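Long-range contacts in adenosine monophosphate-protein transferase (PDB 2D16), which is of unproven function but probably handles adenosine or its nucleotides, as an adenosine-specific kinase or an adenosine monophosphate-protein transferase: residues A[11-22]-A[105-116]; A[31-40]-A[94-105]. One frame throughout, in Å; residues are numbered along the deposited sequence.

Contact 1: residues A[11-22]-A[105-116]; sequences KPEGVEVIIGQG and VAMIYGASENPF
Gln21 O is gripped by two backbone donors, Ala106 N at 2.8 Å and Met107 N at 3.2 Å from Gln21 O, both in the carbonyl plane. This is a classic beta bulge. A second sets Tyr109 and Gly110 opposite Ile19. Both interrupt the antiparallel pairing of strand 16-22 with strand 105-112, an outermost strand of its sheet within this chain. Tyr109 OH donates to Gln21 OE1 over 2.7 Å. The Gln21 amide stands nearly upright to the Tyr109 ring, 89° between planes, and OE1 comes in at the ring edge. Met107 SD sits over the centre of one ring face. Val17 CG1 lies over a face of Phe116, 4.1 Å from the ring centroid, a CH-pi contact. With CG1 between the backbone N and the carbonyl carbon (chi1 63°), Val17 turns this methyl to the ring. On the other sheet face Ile18 CG1 meets Ala111 CB at 3.6 Å. Lys11 NZ donates to Asn114 O over 2.8 Å, from above the carbonyl plane. The Glu16 and Glu113 carboxylates approach to 4.0 Å between their OE2 atoms. These like charges probably disfavour each other. The pairing rests instead on backbone bonds, the Tyr109 and Lys11 side-chain bonds and apolar contacts.

Contact 2: residues A[31-40]-A[94-105]; sequences DLARALLTAV and NVLNTIKNHPAV
Beside a largely apolar helix pair, His102, in the loop after helix 92-100, bonds a carboxylate: His102 NE2 donates to Asp31 OD2 at 2.7 Å. The pair is made by helices 25-39 and 92-100, which pack on one side of the five-stranded antiparallel sheet and run roughly antiparallel. The bond to Asp31 is bent, 142° at the hydrogen. It uses the anti lone pair of OD2, and the carboxylate lies 67° from the ring plane. Asp31 OD1 is held by a salt bridge from Arg34 NH2, which probably steadies the carboxylate. On the other ring nitrogen, ND1 accepts from Ala104 N, so the imidazole is fixed at both ends. Its faces are covered by Pro103 CD and, on the opposite side, Leu32 CB. Replacing His102 by an alanine would probably leave Asp31 OD2 without its donor and open a gap beside Leu32 CD1. Leu32 spreads its two methyls, CD1 to His102 and CD2 to Val105 CG2, because its CG lies opposite the backbone N (chi1 -175°). Leu36 CD2 lies 4.1 Å from both Val95 CB and Ile99 CG1. Leu36 and Ile99 also touch Ile85 of the sheet below. Small residues let the helices close in: Ala39 CB meets Val95 CG1 at 3.7 Å, and Ala35 CB packs on Thr98 CG2. Asn94 ND2 bonds Thr38 O of the second subunit, so this end of the pair also builds the subunit interface. Between the helices one water links the hydroxyls, 2.8 Å from Thr38 OG1 and 2.7 Å from Thr98 OG1.

How the contacts relate
From the N terminus the chain forms strand 3-8, then strand 16-22 and helix 25-39, passes through strands 44-51 and 56-61, helix 64-77 and strand 82-88, and returns by helix 92-100 to strand 105-112. Contact 2 closes the inner loop, between 31-40 and 94-105. Contact 1 closes the outer one, between 11-22 and 105-116, so contact 2 is nested inside it. Val105 belongs to both, where the chain leaves the helix pair for the edge strand. The two layers also meet directly. Ile18 CD1 packs on Val95 CG2 at 3.6 Å, and Ile108 CD1 on Ile99 CG2 at 3.5 Å. Together the contacts tie the sheet edge to its helical cover.

Contact 1: residues A[11-22]-A[105-116]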
loop_
_atom_site.group_PDB
_atom_site.type_symbol
_atom_site.label_atom_id
_atom_site.label_comp_id
_atom_site.label_asym_id
_atom_site.label_seq_id
_atom_site.Cartn_x
_atom_site.Cartn_y
_atom_site.Cartn_z
ATOM N N LYS A 11 17.720 22.889 46.176
ATOM C CA LYS A 11 17.266 22.688 44.810
ATOM C C LYS A 11 16.018 23.509 44.535
ATOM O O LYS A 11 15.202 23.730 45.425
ATOM C CB LYS A 11 16.964 21.206 44.562
ATOM C CG LYS A 11 15.919 20.616 45.504
ATOM C CD LYS A 11 15.631 19.162 45.164
ATOM C CE LYS A 11 14.762 18.492 46.224
ATOM N NZ LYS A 11 13.440 19.157 46.403
ATOM N N PRO A 12 15.862 23.989 43.296
ATOM C CA PRO A 12 14.675 24.781 42.978
ATOM C C PRO A 12 13.425 23.905 42.890
ATOM O O PRO A 12 13.514 22.683 42.733
ATOM C CB PRO A 12 15.043 25.436 41.648
ATOM C CG PRO A 12 16.506 25.276 41.451
ATOM C CD PRO A 12 16.816 23.989 42.173
ATOM N N GLU A 13 12.263 24.537 43.008
ATOM C CA GLU A 13 10.990 23.835 42.942
ATOM C C GLU A 13 10.877 23.097 41.611
ATOM O O GLU A 13 11.273 23.616 40.566
ATOM C CB GLU A 13 9.845 24.841 43.087
ATOM C CG GLU A 13 8.467 24.224 43.248
ATOM C CD GLU A 13 7.380 25.271 43.421
ATOM O OE1 GLU A 13 7.509 26.118 44.331
ATOM O OE2 GLU A 13 6.395 25.244 42.649
ATOM N N GLY A 14 10.351 21.877 41.656
ATOM C CA GLY A 14 10.189 21.099 40.441
ATOM C C GLY A 14 11.385 20.251 40.045
ATOM O O GLY A 14 11.258 19.341 39.227
ATOM N N VAL A 15 12.551 20.542 40.611
ATOM C CA VAL A 15 13.750 19.775 40.288
ATOM C C VAL A 15 13.807 18.495 41.112
ATOM O O VAL A 15 13.566 18.511 42.319
ATOM C CB VAL A 15 15.023 20.620 40.523
ATOM C CG1 VAL A 15 16.271 19.741 40.482
ATOM C CG2 VAL A 15 15.113 21.697 39.454
ATOM N N GLU A 16 14.119 17.387 40.445
ATOM C CA GLU A 16 14.198 16.080 41.095
ATOM C C GLU A 16 15.624 15.813 41.562
ATOM O O GLU A 16 16.581 16.141 40.859
ATOM C CB GLU A 16 13.801 14.975 40.111
ATOM C CG GLU A 16 12.457 15.150 39.411
ATOM C CD GLU A 16 11.280 14.668 40.241
ATOM O OE1 GLU A 16 11.494 13.917 41.215
ATOM O OE2 GLU A 16 10.135 15.028 39.905
ATOM N N VAL A 17 15.767 15.221 42.743
ATOM C CA VAL A 17 17.088 14.896 43.261
ATOM C C VAL A 17 17.212 13.387 43.453
ATOM O O VAL A 17 16.255 12.718 43.846
ATOM C CB VAL A 17 17.379 15.599 44.617
ATOM C CG1 VAL A 17 16.402 15.126 45.685
ATOM C CG2 VAL A 17 18.817 15.317 45.053
ATOM N N ILE A 18 18.391 12.859 43.141
ATOM C CA ILE A 18 18.677 11.441 43.306
ATOM C C ILE A 18 20.050 11.363 43.968
ATOM O O ILE A 18 21.010 11.961 43.485
ATOM C CB ILE A 18 18.734 10.695 41.951
ATOM C CG1 ILE A 18 17.426 10.889 41.182
ATOM C CG2 ILE A 18 18.975 9.207 42.196
ATOM C CD1 ILE A 18 17.435 10.283 39.789
ATOM N N ILE A 19 20.137 10.646 45.083
ATOM C CA ILE A 19 21.402 10.508 45.796
ATOM C C ILE A 19 21.771 9.029 45.786
ATOM O O ILE A 19 20.926 8.180 46.054
ATOM C CB ILE A 19 21.286 10.963 47.271
ATOM C CG1 ILE A 19 20.620 12.340 47.361
ATOM C CG2 ILE A 19 22.666 10.988 47.913
ATOM C CD1 ILE A 19 21.401 13.453 46.704
ATOM N N GLY A 20 23.030 8.723 45.491
ATOM C CA GLY A 20 23.439 7.333 45.457
ATOM C C GLY A 20 24.860 7.097 45.921
ATOM O O GLY A 20 25.595 8.038 46.226
ATOM N N GLN A 21 25.238 5.826 45.982
ATOM C CA GLN A 21 26.579 5.429 46.398
ATOM C C GLN A 21 27.190 4.665 45.229
ATOM O O GLN A 21 26.606 3.692 44.734
ATOM C CB GLN A 21 26.510 4.535 47.643
ATOM C CG GLN A 21 27.883 4.130 48.206
ATOM C CD GLN A 21 28.583 5.253 48.971
ATOM O OE1 GLN A 21 27.926 6.103 49.578
ATOM N NE2 GLN A 21 29.910 5.272 48.929
ATOM N N GLY A 22 28.360 5.115 44.779
ATOM C CA GLY A 22 29.010 4.469 43.654
ATOM C C GLY A 22 30.464 4.099 43.873
ATOM O O GLY A 22 30.895 3.852 44.998
ATOM N N VAL A 105 27.653 1.676 39.994
ATOM C CA VAL A 105 26.717 2.125 41.010
ATOM C C VAL A 105 26.439 0.985 41.977
ATOM O O VAL A 105 26.152 -0.137 41.553
ATOM C CB VAL A 105 25.388 2.595 40.380
ATOM C CG1 VAL A 105 24.317 2.771 41.460
ATOM C CG2 VAL A 105 25.613 3.915 39.646
ATOM N N ALA A 106 26.548 1.273 43.268
ATOM C CA ALA A 106 26.288 0.269 44.290
ATOM C C ALA A 106 24.810 0.322 44.645
ATOM O O ALA A 106 24.109 -0.691 44.592
ATOM C CB ALA A 106 27.133 0.547 45.527
ATOM N N MET A 107 24.337 1.510 45.006
ATOM C CA MET A 107 22.941 1.672 45.376
ATOM C C MET A 107 22.464 3.108 45.258
ATOM O O MET A 107 23.257 4.028 45.056
ATOM C CB MET A 107 22.723 1.170 46.811
ATOM C CG MET A 107 23.585 1.856 47.863
ATOM S SD MET A 107 22.983 3.476 48.362
ATOM C CE MET A 107 21.562 2.999 49.388
ATOM N N ILE A 108 21.152 3.278 45.359
ATOM C CA ILE A 108 20.522 4.591 45.298
ATOM C C ILE A 108 19.795 4.800 46.628
ATOM O O ILE A 108 18.934 4.002 47.004
ATOM C CB ILE A 108 19.500 4.675 44.145
ATOM C CG1 ILE A 108 20.188 4.376 42.805
ATOM C CG2 ILE A 108 18.864 6.070 44.119
ATOM C CD1 ILE A 108 19.252 4.397 41.610
ATOM N N TYR A 109 20.155 5.867 47.338
ATOM C CA TYR A 109 19.560 6.195 48.634
ATOM C C TYR A 109 18.092 6.617 48.530
ATOM O O TYR A 109 17.258 6.223 49.352
ATOM C CB TYR A 109 20.369 7.317 49.304
ATOM C CG TYR A 109 21.759 6.898 49.742
ATOM C CD1 TYR A 109 21.943 6.087 50.862
ATOM C CD2 TYR A 109 22.887 7.306 49.030
ATOM C CE1 TYR A 109 23.222 5.687 51.267
ATOM C CE2 TYR A 109 24.172 6.912 49.425
ATOM C CZ TYR A 109 24.330 6.107 50.542
ATOM O OH TYR A 109 25.593 5.718 50.932
ATOM N N GLY A 110 17.776 7.418 47.521
ATOM C CA GLY A 110 16.409 7.874 47.350
ATOM C C GLY A 110 16.293 8.838 46.189
ATOM O O GLY A 110 17.303 9.248 45.624
ATOM N N ALA A 111 15.065 9.198 45.831
ATOM C CA ALA A 111 14.839 10.114 44.717
ATOM C C ALA A 111 13.440 10.712 44.762
ATOM O O ALA A 111 12.465 9.999 44.992
ATOM C CB ALA A 111 15.033 9.381 43.396
ATOM N N SER A 112 13.345 12.019 44.534
ATOM C CA SER A 112 12.047 12.690 44.519
ATOM C C SER A 112 12.210 14.190 44.363
ATOM O O SER A 112 13.320 14.690 44.163
ATOM C CB SER A 112 11.261 12.406 45.805
ATOM O OG SER A 112 11.609 13.307 46.841
ATOM N N GLU A 113 11.089 14.900 44.446
ATOM C CA GLU A 113 11.086 16.352 44.343
ATOM C C GLU A 113 10.580 16.974 45.649
ATOM O O GLU A 113 10.373 18.183 45.722
ATOM C CB GLU A 113 10.203 16.815 43.176
ATOM C CG GLU A 113 8.715 16.573 43.378
ATOM C CD GLU A 113 7.859 17.330 42.375
ATOM O OE1 GLU A 113 8.033 18.564 42.259
ATOM O OE2 GLU A 113 7.010 16.696 41.711
ATOM N N ASN A 114 10.373 16.145 46.671
ATOM C CA ASN A 114 9.912 16.643 47.974
ATOM C C ASN A 114 11.054 17.382 48.665
ATOM O O ASN A 114 12.195 17.356 48.202
ATOM C CB ASN A 114 9.542 15.496 48.932
ATOM C CG ASN A 114 8.398 14.644 48.448
ATOM O OD1 ASN A 114 7.375 15.147 47.993
ATOM N ND2 ASN A 114 8.554 13.328 48.579
ATOM N N PRO A 115 10.749 18.081 49.771
ATOM C CA PRO A 115 11.820 18.776 50.490
ATOM C C PRO A 115 12.659 17.554 50.884
ATOM O O PRO A 115 12.109 16.559 51.360
ATOM C CB PRO A 115 11.083 19.399 51.667
ATOM C CG PRO A 115 9.741 19.731 51.059
ATOM C CD PRO A 115 9.423 18.473 50.285
ATOM N N PHE A 116 13.968 17.621 50.683
ATOM C CA PHE A 116 14.822 16.454 50.903
ATOM C C PHE A 116 16.023 16.717 51.803
ATOM O O PHE A 116 16.656 17.768 51.705
ATOM C CB PHE A 116 15.309 15.998 49.522
ATOM C CG PHE A 116 15.685 14.545 49.430
ATOM C CD1 PHE A 116 14.746 13.600 49.027
ATOM C CD2 PHE A 116 16.989 14.133 49.670
ATOM C CE1 PHE A 116 15.101 12.262 48.858
ATOM C CE2 PHE A 116 17.360 12.795 49.508
ATOM C CZ PHE A 116 16.413 11.860 49.099
HETATM O O HOH W 1 9.472 20.540 43.807
#

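Contact 2: residues A[31-40]-A[94-105]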
loop_
_atom_site.group_PDB
_atom_site.type_symbol
_atom_site.label_atom_id
_atom_site.label_comp_id
_atom_site.label_asym_id
_atom_site.label_seq_id
_atom_site.Cartn_x
_atom_site.Cartn_y
_atom_site.Cartn_z
ATOM N N ASP A 31 30.580 8.887 32.909
ATOM C CA ASP A 31 29.870 7.766 32.308
ATOM C C ASP A 31 28.399 7.683 32.706
ATOM O O ASP A 31 27.544 7.346 31.883
ATOM C CB ASP A 31 30.577 6.456 32.649
ATOM C CG ASP A 31 30.261 5.360 31.656
ATOM O OD1 ASP A 31 30.659 5.501 30.479
ATOM O OD2 ASP A 31 29.614 4.365 32.041
ATOM N N LEU A 32 28.098 7.986 33.963
ATOM C CA LEU A 32 26.713 7.947 34.420
ATOM C C LEU A 32 25.957 9.117 33.786
ATOM O O LEU A 32 24.766 9.012 33.483
ATOM C CB LEU A 32 26.660 8.018 35.948
ATOM C CG LEU A 32 25.302 7.876 36.641
ATOM C CD1 LEU A 32 24.537 6.676 36.087
ATOM C CD2 LEU A 32 25.532 7.734 38.146
ATOM N N ALA A 33 26.651 10.233 33.576
ATOM C CA ALA A 33 26.016 11.391 32.947
ATOM C C ALA A 33 25.596 10.999 31.530
ATOM O O ALA A 33 24.484 11.298 31.093
ATOM C CB ALA A 33 26.991 12.579 32.901
ATOM N N ARG A 34 26.491 10.324 30.812
ATOM C CA ARG A 34 26.192 9.890 29.454
ATOM C C ARG A 34 24.997 8.940 29.469
ATOM O O ARG A 34 24.126 9.008 28.602
ATOM C CB ARG A 34 27.411 9.201 28.823
ATOM C CG ARG A 34 28.537 10.160 28.424
ATOM C CD ARG A 34 29.583 9.463 27.548
ATOM N NE ARG A 34 30.393 8.496 28.287
ATOM C CZ ARG A 34 31.504 8.802 28.953
ATOM N NH1 ARG A 34 31.948 10.054 28.972
ATOM N NH2 ARG A 34 32.174 7.856 29.603
ATOM N N ALA A 35 24.951 8.063 30.470
ATOM C CA ALA A 35 23.849 7.114 30.586
ATOM C C ALA A 35 22.518 7.836 30.795
ATOM O O ALA A 35 21.505 7.461 30.207
ATOM C CB ALA A 35 24.114 6.150 31.737
ATOM N N LEU A 36 22.518 8.874 31.626
ATOM C CA LEU A 36 21.292 9.630 31.885
ATOM C C LEU A 36 20.725 10.246 30.608
ATOM O O LEU A 36 19.505 10.341 30.441
ATOM C CB LEU A 36 21.543 10.729 32.925
ATOM C CG LEU A 36 21.669 10.246 34.375
ATOM C CD1 LEU A 36 22.144 11.377 35.273
ATOM C CD2 LEU A 36 20.316 9.713 34.842
ATOM N N LEU A 37 21.605 10.666 29.703
ATOM C CA LEU A 37 21.152 11.248 28.444
ATOM C C LEU A 37 20.339 10.256 27.606
ATOM O O LEU A 37 19.504 10.662 26.800
ATOM C CB LEU A 37 22.353 11.744 27.631
ATOM C CG LEU A 37 23.050 12.971 28.218
ATOM C CD1 LEU A 37 24.398 13.187 27.540
ATOM C CD2 LEU A 37 22.145 14.185 28.047
ATOM N N THR A 38 20.569 8.958 27.805
ATOM C CA THR A 38 19.843 7.945 27.043
ATOM C C THR A 38 18.477 7.591 27.637
ATOM O O THR A 38 17.663 6.941 26.977
ATOM C CB THR A 38 20.646 6.622 26.931
ATOM O OG1 THR A 38 20.610 5.930 28.186
ATOM C CG2 THR A 38 22.093 6.904 26.550
ATOM N N ALA A 39 18.226 8.022 28.868
ATOM C CA ALA A 39 16.966 7.701 29.541
ATOM C C ALA A 39 15.743 8.457 29.027
ATOM O O ALA A 39 14.700 7.852 28.785
ATOM C CB ALA A 39 17.114 7.912 31.040
ATOM N N VAL A 40 15.869 9.772 28.867
ATOM C CA VAL A 40 14.754 10.599 28.396
ATOM C C VAL A 40 15.264 11.726 27.500
ATOM O O VAL A 40 16.141 12.488 27.895
ATOM C CB VAL A 40 13.984 11.249 29.583
ATOM C CG1 VAL A 40 12.864 12.147 29.057
ATOM C CG2 VAL A 40 13.409 10.169 30.498
ATOM N N ASN A 94 11.569 7.435 35.231
ATOM C CA ASN A 94 12.106 7.301 33.881
ATOM C C ASN A 94 13.609 7.024 33.891
ATOM O O ASN A 94 14.161 6.600 32.875
ATOM C CB ASN A 94 11.902 8.588 33.063
ATOM C CG ASN A 94 10.472 9.093 33.082
ATOM O OD1 ASN A 94 10.205 10.263 33.374
ATOM N ND2 ASN A 94 9.535 8.198 32.790
ATOM N N VAL A 95 14.270 7.260 35.022
ATOM C CA VAL A 95 15.726 7.092 35.074
ATOM C C VAL A 95 16.348 6.184 36.131
ATOM O O VAL A 95 17.534 5.862 36.036
ATOM C CB VAL A 95 16.426 8.466 35.221
ATOM C CG1 VAL A 95 15.862 9.455 34.202
ATOM C CG2 VAL A 95 16.258 8.990 36.631
ATOM N N LEU A 96 15.587 5.780 37.140
ATOM C CA LEU A 96 16.162 4.943 38.186
ATOM C C LEU A 96 16.789 3.645 37.695
ATOM O O LEU A 96 17.873 3.274 38.148
ATOM C CB LEU A 96 15.124 4.650 39.272
ATOM C CG LEU A 96 14.819 5.842 40.186
ATOM C CD1 LEU A 96 13.605 5.523 41.041
ATOM C CD2 LEU A 96 16.022 6.158 41.066
ATOM N N ASN A 97 16.128 2.953 36.770
ATOM C CA ASN A 97 16.689 1.707 36.261
ATOM C C ASN A 97 18.002 1.951 35.516
ATOM O O ASN A 97 18.912 1.127 35.571
ATOM C CB ASN A 97 15.669 0.985 35.375
ATOM C CG ASN A 97 14.609 0.265 36.194
ATOM O OD1 ASN A 97 14.631 0.312 37.427
ATOM N ND2 ASN A 97 13.681 -0.404 35.519
ATOM N N THR A 98 18.113 3.085 34.830
ATOM C CA THR A 98 19.349 3.405 34.117
ATOM C C THR A 98 20.493 3.552 35.125
ATOM O O THR A 98 21.621 3.111 34.880
ATOM C CB THR A 98 19.197 4.719 33.311
ATOM O OG1 THR A 98 18.271 4.508 32.238
ATOM C CG2 THR A 98 20.541 5.167 32.734
ATOM N N ILE A 99 20.200 4.164 36.268
ATOM C CA ILE A 99 21.208 4.357 37.303
ATOM C C ILE A 99 21.539 3.039 38.004
ATOM O O ILE A 99 22.714 2.709 38.187
ATOM C CB ILE A 99 20.736 5.383 38.345
ATOM C CG1 ILE A 99 20.464 6.722 37.651
ATOM C CG2 ILE A 99 21.796 5.550 39.436
ATOM C CD1 ILE A 99 19.769 7.745 38.533
ATOM N N LYS A 100 20.511 2.288 38.394
ATOM C CA LYS A 100 20.732 1.007 39.064
ATOM C C LYS A 100 21.497 0.037 38.167
ATOM O O LYS A 100 22.250 -0.816 38.653
ATOM C CB LYS A 100 19.392 0.372 39.474
ATOM C CG LYS A 100 18.700 1.077 40.628
ATOM C CD LYS A 100 17.361 0.426 41.004
ATOM C CE LYS A 100 16.355 0.506 39.869
ATOM N NZ LYS A 100 14.996 0.036 40.280
ATOM N N ASN A 101 21.314 0.171 36.857
ATOM C CA ASN A 101 21.974 -0.714 35.905
ATOM C C ASN A 101 23.418 -0.329 35.593
ATOM O O ASN A 101 24.123 -1.079 34.914
ATOM C CB ASN A 101 21.175 -0.780 34.598
ATOM C CG ASN A 101 19.788 -1.381 34.786
ATOM O OD1 ASN A 101 19.590 -2.269 35.620
ATOM N ND2 ASN A 101 18.825 -0.911 33.994
ATOM N N HIS A 102 23.864 0.826 36.076
ATOM C CA HIS A 102 25.238 1.239 35.795
ATOM C C HIS A 102 26.207 0.357 36.583
ATOM O O HIS A 102 26.042 0.157 37.786
ATOM C CB HIS A 102 25.452 2.708 36.141
ATOM C CG HIS A 102 26.746 3.254 35.627
ATOM N ND1 HIS A 102 27.946 3.064 36.279
ATOM C CD2 HIS A 102 27.037 3.933 34.492
ATOM C CE1 HIS A 102 28.920 3.602 35.569
ATOM N NE2 HIS A 102 28.397 4.135 34.479
ATOM N N PRO A 103 27.244 -0.167 35.908
ATOM C CA PRO A 103 28.239 -1.044 36.540
ATOM C C PRO A 103 29.068 -0.488 37.695
ATOM O O PRO A 103 29.696 -1.255 38.421
ATOM C CB PRO A 103 29.102 -1.485 35.360
ATOM C CG PRO A 103 29.087 -0.269 34.470
ATOM C CD PRO A 103 27.621 0.138 34.514
ATOM N N ALA A 104 29.072 0.830 37.877
ATOM C CA ALA A 104 29.843 1.429 38.965
ATOM C C ALA A 104 28.944 1.980 40.072
ATOM O O ALA A 104 29.410 2.666 40.983
ATOM C CB ALA A 104 30.761 2.532 38.419
ATOM N N VAL A 105 27.653 1.676 39.994
ATOM C CA VAL A 105 26.717 2.125 41.010
ATOM C C VAL A 105 26.439 0.985 41.977
ATOM O O VAL A 105 26.152 -0.137 41.553
ATOM C CB VAL A 105 25.388 2.595 40.380
ATOM C CG1 VAL A 105 24.317 2.771 41.460
ATOM C CG2 VAL A 105 25.613 3.915 39.646
HETATM O O HOH W 2 19.134 4.163 29.701
#